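Local coordinates for peptidyl-prolyl cis-trans isomerase cyclophilin-type (Toxoplasma gondii, PDB 3BO7), which probably accelerates protein folding by catalysing the cis-trans isomerisation of peptide bonds preceding proline, and is bound here to the immunosuppressant cyclosporin A, at residues 50-55 with 156-161; 89-94 with 132-137; 97-102 with 124-129. All coordinates share one frame; numbering follows the deposited sequence.

In the fold
Along the chain the contacts are nested: contact 3 (97-102 with 124-129) lies inside the loop closed by contact 2 (89-94 with 132-137), which lies inside that closed by contact 1 (50-55 with 156-161). Contacts 2 and 3 have centres about 13 Å apart and meet where I135 packs on H99. The centres of contacts 1 and 3 are about 18 Å apart, with F55 against C126 and L129. Contacts 1 and 2, about 23 Å apart by centres, do not touch, yet both reach the antiparallel sheet, through strands 48-52 and 135-141. Each contact includes a residue that meets the bound cyclosporin, so together they tie loops to its binding surface.

Contact 1: 50-55 with 156-161; sequences RCIRNF and KKDKPL. With SO4 (sulfate ion), chain M.
The backbone of C51 meets that of D158 where the outermost strand 48-52 of the cyclophilin sheet is flanked by the loop between helix 143-149 and strand 166-171. One direct hydrogen bond joins them: C51 N donates to D158 O over 2.9 Å with an N-H...O angle of 153°. The same oxygen also receives a CA-H...O contact from R50 CA at 3.5 Å, so two successive residues of the strand converge on one carbonyl. No ladder follows, since the 156-161 segment has no regular strand.

Water extends the polar contact on two paths, one to each carboxylate oxygen of D158. Water 1 lies in the plane of the R50 guanidinium, at its edge; it accepts from NE and donates to D158 OD2. It thus bridges groups of opposite charge that make no direct salt bridge, R50 NE and D158 OD2 being 4.9 Å apart. Water 2 donates to both C51 O and D158 OD1. Beyond NE, R50 NH1 bonds to Q58 and NH2 to the backbone of the bound cyclosporin, which places D158 in the second shell of a ligand-binding arginine.

Carbon contacts complete the junction. I52 lays CD1 against the carboxylate, 3.6 Å from D158 OD2, because CG1 stands beside the backbone N (chi1 -60°) and carries the longer branch slantwise across the acid group. Two residues after D158 comes an apolar contact, in which P160 CG touches C51 CB at 3.7 Å.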
loop_
_atom_site.group_PDB
_atom_site.type_symbol
_atom_site.label_atom_id
_atom_site.label_comp_id
_atom_site.label_asym_id
_atom_site.label_seq_id
_atom_site.Cartn_x
_atom_site.Cartn_y
_atom_site.Cartn_z
ATOM N N ARG A 50 -9.709 4.873 -2.470
ATOM C CA ARG A 50 -10.809 4.024 -2.047
ATOM C C ARG A 50 -10.675 3.749 -0.547
ATOM O O ARG A 50 -9.638 3.271 -0.078
ATOM C CB ARG A 50 -10.863 2.736 -2.876
ATOM C CG ARG A 50 -11.982 1.777 -2.465
ATOM C CD ARG A 50 -12.258 0.713 -3.524
ATOM N NE ARG A 50 -13.045 -0.391 -2.974
ATOM C CZ ARG A 50 -12.536 -1.546 -2.543
ATOM N NH1 ARG A 50 -11.230 -1.771 -2.607
ATOM N NH2 ARG A 50 -13.334 -2.483 -2.048
ATOM N N CYS A 51 -11.735 4.061 0.192
ATOM C CA CYS A 51 -11.699 4.056 1.654
ATOM C C CYS A 51 -13.022 3.537 2.193
ATOM O O CYS A 51 -14.070 4.179 2.024
ATOM C CB CYS A 51 -11.411 5.472 2.184
ATOM S SG CYS A 51 -11.282 5.625 3.984
ATOM N N ILE A 52 -12.972 2.368 2.828
ATOM C CA ILE A 52 -14.157 1.741 3.393
ATOM C C ILE A 52 -13.993 1.510 4.897
ATOM O O ILE A 52 -13.162 0.700 5.332
ATOM C CB ILE A 52 -14.530 0.431 2.635
ATOM C CG1 ILE A 52 -14.810 0.756 1.151
ATOM C CG2 ILE A 52 -15.726 -0.268 3.302
ATOM C CD1 ILE A 52 -14.926 -0.439 0.226
ATOM N N ARG A 53 -14.786 2.258 5.670
ATOM C CA ARG A 53 -14.851 2.136 7.130
ATOM C C ARG A 53 -14.916 0.671 7.531
ATOM O O ARG A 53 -15.652 -0.114 6.917
ATOM C CB ARG A 53 -16.087 2.880 7.663
ATOM C CG ARG A 53 -16.314 2.795 9.179
ATOM C CD ARG A 53 -17.695 3.330 9.552
ATOM N NE ARG A 53 -17.962 3.259 10.989
ATOM C CZ ARG A 53 -18.731 2.341 11.574
ATOM N NH1 ARG A 53 -19.321 1.396 10.849
ATOM N NH2 ARG A 53 -18.915 2.366 12.890
ATOM N N ASN A 54 -14.146 0.310 8.559
ATOM C CA ASN A 54 -14.102 -1.072 9.079
ATOM C C ASN A 54 -13.520 -2.120 8.123
ATOM O O ASN A 54 -13.735 -3.322 8.300
ATOM C CB ASN A 54 -15.487 -1.520 9.562
ATOM C CG ASN A 54 -15.887 -0.864 10.861
ATOM O OD1 ASN A 54 -17.041 -0.473 11.033
ATOM N ND2 ASN A 54 -14.938 -0.737 11.783
ATOM N N PHE A 55 -12.786 -1.658 7.117
ATOM C CA PHE A 55 -12.186 -2.562 6.156
ATOM C C PHE A 55 -10.755 -2.131 5.843
ATOM O O PHE A 55 -9.814 -2.648 6.452
ATOM C CB PHE A 55 -13.085 -2.710 4.905
ATOM C CG PHE A 55 -12.518 -3.607 3.833
ATOM C CD1 PHE A 55 -11.747 -4.727 4.161
ATOM C CD2 PHE A 55 -12.782 -3.342 2.488
ATOM C CE1 PHE A 55 -11.225 -5.543 3.170
ATOM C CE2 PHE A 55 -12.270 -4.156 1.490
ATOM C CZ PHE A 55 -11.484 -5.256 1.831
ATOM N N LYS A 156 -20.042 7.807 -3.699
ATOM C CA LYS A 156 -20.788 6.575 -3.976
ATOM C C LYS A 156 -19.864 5.428 -4.381
ATOM O O LYS A 156 -20.219 4.256 -4.242
ATOM C CB LYS A 156 -21.853 6.815 -5.066
ATOM N N LYS A 157 -18.684 5.781 -4.885
ATOM C CA LYS A 157 -17.690 4.804 -5.332
ATOM C C LYS A 157 -16.614 4.547 -4.253
ATOM O O LYS A 157 -15.605 3.866 -4.499
ATOM C CB LYS A 157 -17.082 5.249 -6.672
ATOM C CG LYS A 157 -18.072 5.160 -7.833
ATOM C CD LYS A 157 -17.393 5.249 -9.181
ATOM C CE LYS A 157 -17.430 6.659 -9.754
ATOM N NZ LYS A 157 -16.376 6.821 -10.808
ATOM N N ASP A 158 -16.864 5.097 -3.061
ATOM C CA ASP A 158 -15.999 4.966 -1.883
ATOM C C ASP A 158 -14.700 5.770 -1.952
ATOM O O ASP A 158 -13.799 5.565 -1.133
ATOM C CB ASP A 158 -15.746 3.493 -1.530
ATOM C CG ASP A 158 -17.003 2.788 -1.059
ATOM O OD1 ASP A 158 -17.717 3.360 -0.207
ATOM O OD2 ASP A 158 -17.285 1.672 -1.546
ATOM N N LYS A 159 -14.613 6.691 -2.911
ATOM C CA LYS A 159 -13.514 7.645 -2.932
ATOM C C LYS A 159 -13.771 8.723 -1.891
ATOM O O LYS A 159 -14.836 9.339 -1.907
ATOM C CB LYS A 159 -13.327 8.291 -4.311
ATOM C CG LYS A 159 -12.055 9.132 -4.403
ATOM C CD LYS A 159 -12.097 10.190 -5.500
ATOM C CE LYS A 159 -11.512 9.677 -6.820
ATOM N NZ LYS A 159 -10.808 10.770 -7.571
ATOM N N PRO A 160 -12.798 8.957 -0.980
ATOM C CA PRO A 160 -12.916 10.090 -0.064
ATOM C C PRO A 160 -13.168 11.393 -0.822
ATOM O O PRO A 160 -12.656 11.573 -1.939
ATOM C CB PRO A 160 -11.540 10.133 0.616
ATOM C CG PRO A 160 -11.039 8.747 0.539
ATOM C CD PRO A 160 -11.552 8.200 -0.757
ATOM N N LEU A 161 -13.961 12.289 -0.236
ATOM C CA LEU A 161 -14.193 13.604 -0.846
ATOM C C LEU A 161 -12.898 14.419 -0.845
ATOM O O LEU A 161 -12.603 15.136 -1.805
ATOM C CB LEU A 161 -15.327 14.348 -0.138
ATOM C CG LEU A 161 -16.694 13.651 -0.118
ATOM C CD1 LEU A 161 -17.678 14.454 0.702
ATOM C CD2 LEU A 161 -17.235 13.413 -1.532
HETATM S S SO4 M . -21.968 10.881 -4.772
HETATM O O1 SO4 M . -21.832 10.794 -3.319
HETATM O O2 SO4 M . -21.588 12.210 -5.248
HETATM O O3 SO4 M . -21.086 9.913 -5.417
HETATM O O4 SO4 M . -23.360 10.612 -5.128
HETATM O O HOH W 1 -16.064 0.262 -3.459
HETATM O O HOH W 2 -16.667 4.389 1.827
#

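Contact 2: 89-94 with 132-137; sequences FEDEFD and KHTIFG. With SO4 (sulfate ion), chain I.
The hydroxyl of T134 meets the backbone of E92 in the one direct hydrogen bond between these segments: E92 N donates to T134 OG1 over 2.9 Å at an N-H...O angle of 160°. Having OG1 beside its own backbone N (chi1 -62°) lets T134 present this oxygen to the 89-94 chain, while CG2 lies 3.5 Å from E92 O.

Waters carry most of the remaining polar contact. Water 3 accepts from T134 OG1 and donates to E90 O and E92 OE1, so the hydroxyl both receives and gives a bond. Water 4 accepts from T134 N and donates to D91 OD1, whereas water 5 donates to D91 OD2 and K132 O. Both carboxylate oxygens of D91 are thus linked to the backbone of 132-134, and OD1 also accepts from N115 ND2.

These bridges fasten the loop that precedes strand 104-107 to the start of strand 135-141 in the cyclophilin sheet, where F136 and G137 are set against the single residue L105 as a classic beta bulge. Helix 28-39 packs on F89 and T134 through A30, and its first residues bond E92: A30 N to OE1, R29 N to OE2. H133 packs on the bound cyclosporin and bonds through ND1 to M107 O.

Between the two segments, F93 brings a ring to the contact. Its CE1 is 3.6 Å from H133 N, and T134 N lies at the ring edge, near its plane.

A sulfate, probably from the crystallisation liquor, accepts from E90 N through O4 at 2.9 Å; R29 NH1 also binds it.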
loop_
_atom_site.group_PDB
_atom_site.type_symbol
_atom_site.label_atom_id
_atom_site.label_comp_id
_atom_site.label_asym_id
_atom_site.label_seq_id
_atom_site.Cartn_x
_atom_site.Cartn_y
_atom_site.Cartn_z
ATOM N N PHE A 89 4.250 -9.015 -10.917
ATOM C CA PHE A 89 5.014 -10.066 -10.258
ATOM C C PHE A 89 4.112 -11.004 -9.463
ATOM O O PHE A 89 2.960 -10.672 -9.145
ATOM C CB PHE A 89 6.166 -9.495 -9.402
ATOM C CG PHE A 89 5.726 -8.526 -8.348
ATOM C CD1 PHE A 89 5.384 -8.970 -7.064
ATOM C CD2 PHE A 89 5.656 -7.174 -8.624
ATOM C CE1 PHE A 89 4.973 -8.074 -6.086
ATOM C CE2 PHE A 89 5.250 -6.275 -7.654
ATOM C CZ PHE A 89 4.907 -6.721 -6.381
ATOM N N GLU A 90 4.652 -12.183 -9.164
ATOM C CA GLU A 90 3.907 -13.253 -8.524
ATOM C C GLU A 90 3.578 -12.962 -7.063
ATOM O O GLU A 90 4.237 -12.151 -6.398
ATOM C CB GLU A 90 4.661 -14.574 -8.657
ATOM C CG GLU A 90 4.746 -15.085 -10.097
ATOM C CD GLU A 90 5.372 -16.471 -10.216
ATOM O OE1 GLU A 90 5.552 -16.952 -11.368
ATOM O OE2 GLU A 90 5.678 -17.083 -9.165
ATOM N N ASP A 91 2.539 -13.622 -6.579
ATOM C CA ASP A 91 2.115 -13.483 -5.202
ATOM C C ASP A 91 3.126 -14.127 -4.259
ATOM O O ASP A 91 3.868 -15.042 -4.645
ATOM C CB ASP A 91 0.732 -14.115 -5.010
ATOM C CG ASP A 91 -0.366 -13.380 -5.774
ATOM O OD1 ASP A 91 -0.384 -12.125 -5.761
ATOM O OD2 ASP A 91 -1.216 -14.068 -6.386
ATOM N N GLU A 92 3.156 -13.630 -3.027
ATOM C CA GLU A 92 4.011 -14.181 -1.988
ATOM C C GLU A 92 3.213 -14.264 -0.705
ATOM O O GLU A 92 2.821 -13.242 -0.138
ATOM C CB GLU A 92 5.243 -13.318 -1.771
ATOM C CG GLU A 92 6.136 -13.153 -2.994
ATOM C CD GLU A 92 7.112 -12.015 -2.824
ATOM O OE1 GLU A 92 6.660 -10.838 -2.825
ATOM O OE2 GLU A 92 8.324 -12.298 -2.703
ATOM N N PHE A 93 2.968 -15.495 -0.270
ATOM C CA PHE A 93 2.173 -15.758 0.900
ATOM C C PHE A 93 3.067 -16.411 1.932
ATOM O O PHE A 93 4.112 -16.968 1.587
ATOM C CB PHE A 93 0.980 -16.655 0.549
ATOM C CG PHE A 93 0.145 -16.141 -0.602
ATOM C CD1 PHE A 93 -0.304 -14.816 -0.626
ATOM C CD2 PHE A 93 -0.204 -16.987 -1.659
ATOM C CE1 PHE A 93 -1.065 -14.336 -1.694
ATOM C CE2 PHE A 93 -0.978 -16.517 -2.731
ATOM C CZ PHE A 93 -1.412 -15.188 -2.741
ATOM N N ASP A 94 2.662 -16.315 3.197
ATOM C CA ASP A 94 3.395 -16.886 4.310
ATOM C C ASP A 94 2.389 -17.001 5.441
ATOM O O ASP A 94 1.623 -16.072 5.679
ATOM C CB ASP A 94 4.567 -15.968 4.693
ATOM C CG ASP A 94 5.570 -16.634 5.636
ATOM O OD1 ASP A 94 5.192 -17.040 6.759
ATOM O OD2 ASP A 94 6.759 -16.711 5.266
ATOM N N LYS A 132 -4.665 -14.551 -0.991
ATOM C CA LYS A 132 -5.148 -13.906 -2.206
ATOM C C LYS A 132 -4.365 -12.624 -2.465
ATOM O O LYS A 132 -4.266 -12.172 -3.609
ATOM C CB LYS A 132 -6.640 -13.594 -2.105
ATOM C CG LYS A 132 -7.555 -14.822 -2.116
ATOM C CD LYS A 132 -7.973 -15.213 -3.518
ATOM C CE LYS A 132 -9.267 -16.007 -3.474
ATOM N NZ LYS A 132 -9.437 -16.888 -4.665
ATOM N N HIS A 133 -3.822 -12.046 -1.391
ATOM C CA HIS A 133 -3.091 -10.788 -1.447
ATOM C C HIS A 133 -1.741 -10.880 -0.714
ATOM O O HIS A 133 -1.676 -11.356 0.426
ATOM C CB HIS A 133 -3.966 -9.661 -0.881
ATOM C CG HIS A 133 -5.229 -9.447 -1.657
ATOM N ND1 HIS A 133 -5.311 -8.576 -2.725
ATOM C CD2 HIS A 133 -6.448 -10.026 -1.551
ATOM C CE1 HIS A 133 -6.529 -8.619 -3.232
ATOM N NE2 HIS A 133 -7.238 -9.493 -2.540
ATOM N N THR A 134 -0.674 -10.449 -1.384
ATOM C CA THR A 134 0.647 -10.395 -0.784
ATOM C C THR A 134 0.669 -9.341 0.315
ATOM O O THR A 134 0.556 -8.145 0.032
ATOM C CB THR A 134 1.749 -10.034 -1.813
ATOM O OG1 THR A 134 1.816 -11.036 -2.837
ATOM C CG2 THR A 134 3.110 -9.929 -1.125
ATOM N N ILE A 135 0.778 -9.804 1.558
ATOM C CA ILE A 135 1.042 -8.948 2.697
ATOM C C ILE A 135 2.536 -8.725 2.680
ATOM O O ILE A 135 3.310 -9.692 2.674
ATOM C CB ILE A 135 0.644 -9.626 4.035
ATOM C CG1 ILE A 135 -0.881 -9.674 4.163
ATOM C CG2 ILE A 135 1.285 -8.898 5.235
ATOM C CD1 ILE A 135 -1.392 -10.743 5.094
ATOM N N PHE A 136 2.952 -7.462 2.662
ATOM C CA PHE A 136 4.376 -7.173 2.577
ATOM C C PHE A 136 4.849 -6.166 3.618
ATOM O O PHE A 136 6.019 -5.793 3.640
ATOM C CB PHE A 136 4.789 -6.789 1.137
ATOM C CG PHE A 136 4.227 -5.471 0.648
ATOM C CD1 PHE A 136 5.056 -4.358 0.507
ATOM C CD2 PHE A 136 2.887 -5.348 0.294
ATOM C CE1 PHE A 136 4.553 -3.149 0.050
ATOM C CE2 PHE A 136 2.381 -4.138 -0.159
ATOM C CZ PHE A 136 3.215 -3.039 -0.287
ATOM N N GLY A 137 3.948 -5.753 4.497
ATOM C CA GLY A 137 4.336 -4.884 5.590
ATOM C C GLY A 137 3.296 -4.648 6.662
ATOM O O GLY A 137 2.221 -5.255 6.665
HETATM S S SO4 I . 8.411 -12.573 -9.960
HETATM O O1 SO4 I . 8.156 -12.236 -8.569
HETATM O O2 SO4 I . 9.193 -11.515 -10.590
HETATM O O3 SO4 I . 9.154 -13.833 -10.063
HETATM O O4 SO4 I . 7.125 -12.738 -10.635
HETATM O O HOH W 3 4.226 -10.518 -4.112
HETATM O O HOH W 4 -1.156 -10.078 -4.057
HETATM O O HOH W 5 -3.730 -13.792 -5.645
HETATM O O HOH W 6 2.283 -12.220 2.341
#

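Contact 3: 97-102 with 124-129; sequences LVHQGI and KSCEHL
The carbonyl oxygen of H99 is gripped by two consecutive residues: C126 N donates to it over 2.9 Å at an N-H...O angle of 166°, and S125 CA adds a CA-H...O contact at 3.2 Å. An inverse gamma turn centred on H99 bends the loop before strand 104-107. Two residues on, G101 N donates to S125 OG over 2.8 Å.

The H99 ring packs on the 3-10 segment 127-129. L129 CB lies over one face, 3.9 Å from the ring centroid and 11° off the normal, a CH-pi contact. ND1 bonds to N130 OD1 and NE2 to S106 OG, which fixes the ring's rotation.

Q100 reaches across with an extended chain, CG anti to the backbone N (chi1 -172°), and its NE2 donates to E127 OE1 over 3.0 Å in a bent bond from above the carboxylate plane. V98 CB rests 3.4 Å from E127 OE2, which also bonds to N130 ND2.

H128 and L129 meet the bound cyclosporin, the first through a hydrogen bond from NE2 to its backbone. Backbone, hydroxyl and ring interactions thus brace a ligand-contacting turn against the neighbouring loop, and the carboxylate of E127, with bonds at both oxygens, is probably stabilised as the anion.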
loop_
_atom_site.group_PDB
_atom_site.type_symbol
_atom_site.label_atom_id
_atom_site.label_comp_id
_atom_site.label_asym_id
_atom_site.label_seq_id
_atom_site.Cartn_x
_atom_site.Cartn_y
_atom_site.Cartn_z
ATOM N N LEU A 97 1.961 -14.410 8.094
ATOM C CA LEU A 97 1.419 -13.141 7.621
ATOM C C LEU A 97 -0.050 -13.263 7.220
ATOM O O LEU A 97 -0.383 -13.816 6.164
ATOM C CB LEU A 97 2.257 -12.584 6.466
ATOM C CG LEU A 97 3.674 -12.119 6.805
ATOM C CD1 LEU A 97 4.386 -11.642 5.551
ATOM C CD2 LEU A 97 3.655 -11.041 7.882
ATOM N N VAL A 98 -0.912 -12.732 8.085
ATOM C CA VAL A 98 -2.363 -12.776 7.914
ATOM C C VAL A 98 -2.974 -11.370 8.051
ATOM O O VAL A 98 -2.393 -10.501 8.711
ATOM C CB VAL A 98 -3.027 -13.774 8.895
ATOM C CG1 VAL A 98 -2.566 -15.208 8.594
ATOM C CG2 VAL A 98 -2.743 -13.402 10.357
ATOM N N HIS A 99 -4.124 -11.150 7.407
ATOM C CA HIS A 99 -4.801 -9.853 7.432
ATOM C C HIS A 99 -5.565 -9.689 8.740
ATOM O O HIS A 99 -6.793 -9.576 8.754
ATOM C CB HIS A 99 -5.741 -9.692 6.228
ATOM C CG HIS A 99 -5.052 -9.815 4.905
ATOM N ND1 HIS A 99 -4.785 -11.033 4.316
ATOM C CD2 HIS A 99 -4.542 -8.876 4.076
ATOM C CE1 HIS A 99 -4.160 -10.837 3.170
ATOM N NE2 HIS A 99 -4.001 -9.536 3.001
ATOM N N GLN A 100 -4.825 -9.674 9.840
ATOM C CA GLN A 100 -5.421 -9.585 11.160
ATOM C C GLN A 100 -5.120 -8.238 11.779
ATOM O O GLN A 100 -3.966 -7.821 11.856
ATOM C CB GLN A 100 -4.887 -10.703 12.042
ATOM C CG GLN A 100 -5.583 -10.836 13.379
ATOM C CD GLN A 100 -5.281 -12.164 14.059
ATOM O OE1 GLN A 100 -4.939 -12.201 15.245
ATOM N NE2 GLN A 100 -5.414 -13.261 13.313
ATOM N N GLY A 101 -6.175 -7.554 12.210
ATOM C CA GLY A 101 -6.040 -6.310 12.949
ATOM C C GLY A 101 -5.749 -5.108 12.078
ATOM O O GLY A 101 -5.693 -5.206 10.847
ATOM N N ILE A 102 -5.561 -3.971 12.734
ATOM C CA ILE A 102 -5.301 -2.699 12.065
ATOM C C ILE A 102 -3.867 -2.624 11.522
ATOM O O ILE A 102 -2.936 -3.162 12.124
ATOM C CB ILE A 102 -5.598 -1.507 13.035
ATOM C CG1 ILE A 102 -5.455 -0.152 12.329
ATOM C CG2 ILE A 102 -4.730 -1.602 14.312
ATOM C CD1 ILE A 102 -6.182 0.978 13.015
ATOM N N LYS A 124 -9.258 -3.074 9.922
ATOM C CA LYS A 124 -9.517 -4.227 10.785
ATOM C C LYS A 124 -9.304 -5.529 10.027
ATOM O O LYS A 124 -9.010 -5.519 8.832
ATOM C CB LYS A 124 -10.926 -4.176 11.398
ATOM C CG LYS A 124 -11.143 -5.170 12.557
ATOM C CD LYS A 124 -10.008 -5.130 13.604
ATOM C CE LYS A 124 -9.948 -6.413 14.424
ATOM N NZ LYS A 124 -8.789 -6.419 15.356
ATOM N N SER A 125 -9.409 -6.648 10.737
ATOM C CA SER A 125 -9.238 -7.962 10.153
ATOM C C SER A 125 -10.091 -8.168 8.910
ATOM O O SER A 125 -11.239 -7.714 8.840
ATOM C CB SER A 125 -9.552 -9.026 11.189
ATOM O OG SER A 125 -8.591 -8.967 12.217
ATOM N N CYS A 126 -9.501 -8.847 7.933
ATOM C CA CYS A 126 -10.162 -9.220 6.685
ATOM C C CYS A 126 -9.431 -10.443 6.157
ATOM O O CYS A 126 -8.856 -10.424 5.069
ATOM C CB CYS A 126 -10.134 -8.068 5.663
ATOM S SG CYS A 126 -8.558 -7.172 5.557
ATOM N N GLU A 127 -9.467 -11.511 6.951
ATOM C CA GLU A 127 -8.677 -12.705 6.676
ATOM C C GLU A 127 -9.205 -13.587 5.532
ATOM O O GLU A 127 -8.566 -14.574 5.156
ATOM C CB GLU A 127 -8.452 -13.511 7.964
ATOM C CG GLU A 127 -7.479 -12.846 8.916
ATOM C CD GLU A 127 -7.048 -13.756 10.057
ATOM O OE1 GLU A 127 -7.553 -13.574 11.184
ATOM O OE2 GLU A 127 -6.220 -14.663 9.839
ATOM N N HIS A 128 -10.365 -13.234 4.982
ATOM C CA HIS A 128 -10.827 -13.846 3.726
ATOM C C HIS A 128 -9.876 -13.472 2.574
ATOM O O HIS A 128 -9.922 -14.083 1.499
ATOM C CB HIS A 128 -12.280 -13.449 3.410
ATOM C CG HIS A 128 -12.495 -11.969 3.283
ATOM N ND1 HIS A 128 -12.669 -11.144 4.375
ATOM C CD2 HIS A 128 -12.552 -11.166 2.191
ATOM C CE1 HIS A 128 -12.828 -9.897 3.962
ATOM N NE2 HIS A 128 -12.755 -9.881 2.640
ATOM N N LEU A 129 -9.008 -12.482 2.814
ATOM C CA LEU A 129 -8.003 -12.050 1.834
ATOM C C LEU A 129 -6.679 -12.821 1.931
ATOM O O LEU A 129 -5.838 -12.722 1.032
ATOM C CB LEU A 129 -7.771 -10.526 1.886
ATOM C CG LEU A 129 -9.024 -9.648 1.748
ATOM C CD1 LEU A 129 -8.693 -8.162 1.796
ATOM C CD2 LEU A 129 -9.793 -9.981 0.476
#